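RNA-dependent RNA Polymerase (Bombyx mori cytoplasmic polyhedrosis virus, PDB 6TZ0) catalyses RNA-templated RNA synthesis, transcribing the double-stranded genome conservatively into plus strands and probably making the complementary minus strands during replication. Local coordinates at residues A[267-271]-A[1041-1045]. Residues are numbered along the deposited sequence; the frame is centred on the assembly and turned at random.
Sequences ATVPV and SYSNL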
loop_
_atom_site.group_PDB
_atom_site.type_symbol
_atom_site.label_atom_id
_atom_site.label_comp_id
_atom_site.label_asym_id
_atom_site.label_seq_id
_atom_site.Cartn_x
_atom_site.Cartn_y
_atom_site.Cartn_z
ATOM N N ALA A 267 -21.678 -12.082 -34.370
ATOM C CA ALA A 267 -21.498 -10.674 -34.067
ATOM C C ALA A 267 -20.604 -10.061 -35.127
ATOM O O ALA A 267 -19.604 -10.661 -35.524
ATOM C CB ALA A 267 -20.895 -10.460 -32.678
ATOM N N THR A 268 -20.979 -8.878 -35.586
ATOM C CA THR A 268 -20.148 -8.087 -36.480
ATOM C C THR A 268 -19.413 -7.033 -35.647
ATOM O O THR A 268 -20.011 -6.068 -35.165
ATOM C CB THR A 268 -20.984 -7.513 -37.629
ATOM O OG1 THR A 268 -20.226 -6.550 -38.371
ATOM C CG2 THR A 268 -22.335 -6.963 -37.176
ATOM N N VAL A 269 -18.120 -7.253 -35.455
ATOM C CA VAL A 269 -17.322 -6.559 -34.449
ATOM C C VAL A 269 -16.247 -5.772 -35.191
ATOM O O VAL A 269 -15.926 -6.095 -36.342
ATOM C CB VAL A 269 -16.709 -7.548 -33.432
ATOM C CG1 VAL A 269 -17.792 -8.362 -32.798
ATOM C CG2 VAL A 269 -15.701 -8.460 -34.102
ATOM N N PRO A 270 -15.685 -4.727 -34.583
ATOM C CA PRO A 270 -14.561 -4.034 -35.219
ATOM C C PRO A 270 -13.262 -4.821 -35.082
ATOM O O PRO A 270 -13.140 -5.748 -34.283
ATOM C CB PRO A 270 -14.486 -2.701 -34.468
ATOM C CG PRO A 270 -15.091 -2.976 -33.168
ATOM C CD PRO A 270 -16.180 -3.971 -33.418
ATOM N N VAL A 271 -12.282 -4.430 -35.894
ATOM C CA VAL A 271 -10.984 -5.092 -35.954
ATOM C C VAL A 271 -9.902 -4.060 -35.685
ATOM O O VAL A 271 -9.848 -3.024 -36.353
ATOM C CB VAL A 271 -10.752 -5.779 -37.312
ATOM C CG1 VAL A 271 -9.334 -6.289 -37.423
ATOM C CG2 VAL A 271 -11.725 -6.916 -37.505
ATOM N N SER A 1041 -19.977 1.381 -36.724
ATOM C CA SER A 1041 -21.430 1.440 -36.754
ATOM C C SER A 1041 -22.074 0.117 -36.372
ATOM O O SER A 1041 -23.269 0.084 -36.063
ATOM C CB SER A 1041 -21.899 1.867 -38.139
ATOM O OG SER A 1041 -21.534 0.903 -39.105
ATOM N N TYR A 1042 -21.315 -0.968 -36.402
ATOM C CA TYR A 1042 -21.739 -2.256 -35.882
ATOM C C TYR A 1042 -21.022 -2.463 -34.559
ATOM O O TYR A 1042 -19.790 -2.348 -34.516
ATOM C CB TYR A 1042 -21.346 -3.382 -36.835
ATOM C CG TYR A 1042 -21.814 -3.238 -38.260
ATOM C CD1 TYR A 1042 -23.096 -3.608 -38.635
ATOM C CD2 TYR A 1042 -20.957 -2.747 -39.240
ATOM C CE1 TYR A 1042 -23.515 -3.488 -39.941
ATOM C CE2 TYR A 1042 -21.367 -2.619 -40.547
ATOM C CZ TYR A 1042 -22.647 -2.991 -40.891
ATOM O OH TYR A 1042 -23.060 -2.864 -42.195
ATOM N N SER A 1043 -21.784 -2.762 -33.496
ATOM C CA SER A 1043 -21.245 -3.133 -32.183
ATOM C C SER A 1043 -20.335 -2.070 -31.586
ATOM O O SER A 1043 -19.112 -2.213 -31.655
ATOM C CB SER A 1043 -20.507 -4.474 -32.230
ATOM O OG SER A 1043 -21.409 -5.543 -32.419
ATOM N N ASN A 1044 -20.932 -0.968 -31.123
ATOM C CA ASN A 1044 -20.209 0.188 -30.598
ATOM C C ASN A 1044 -19.177 -0.174 -29.537
ATOM O O ASN A 1044 -19.388 -1.064 -28.718
ATOM C CB ASN A 1044 -21.196 1.200 -30.021
ATOM C CG ASN A 1044 -22.116 0.614 -28.972
ATOM O OD1 ASN A 1044 -22.134 -0.582 -28.738
ATOM N ND2 ASN A 1044 -22.851 1.477 -28.290
ATOM N N LEU A 1045 -18.040 0.507 -29.580
ATOM C CA LEU A 1045 -16.918 0.176 -28.721
ATOM C C LEU A 1045 -16.909 0.957 -27.415
ATOM O O LEU A 1045 -15.899 0.943 -26.705
ATOM C CB LEU A 1045 -15.614 0.343 -29.504
ATOM C CG LEU A 1045 -15.332 1.582 -30.350
ATOM C CD1 LEU A 1045 -14.687 2.668 -29.560
ATOM C CD2 LEU A 1045 -14.443 1.195 -31.503
#
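Thr268 and Pro270, on the first strand of a β-hairpin (266-272 with 278-285) in the N-terminal region of the polymerase, meet Tyr1042 and Ser1043 of the loop between strand 1029-1030 and helix 1054-1062, in the C-terminal region. The contact thus ties together parts of the chain 770 residues apart, away from the annotated nucleotide and metal sites. Backbone bonds of Val269 with Arg282 and of Ala267 with Lys284 pair the strand with its neighbour.

The packing centres on Thr268, whose two branches both touch the tyrosine. OG1, anti to the backbone N (chi1 170°), lies obliquely to the ring, 3.7 Å from Tyr1042 CG, while CG2 comes within 3.7 Å of Tyr1042 CD1. From there the phenol leads away from the strand: its OH bonds to Lys1038 NZ, and the ring meets that of His281 on the second strand. Two residues along the strand, Pro270 CD lies 3.8 Å from Ser1043 O, a van der Waals contact.

A single hydrogen bond crosses the interface. Ser1043 has a positive phi (58°), and its CB points toward the strand. Ser1043 OG, with Gln325 OE1 as a second, weak partner, donates mainly to Thr268 O at 3.1 Å, approaching from above the carbonyl plane, 46° out of it.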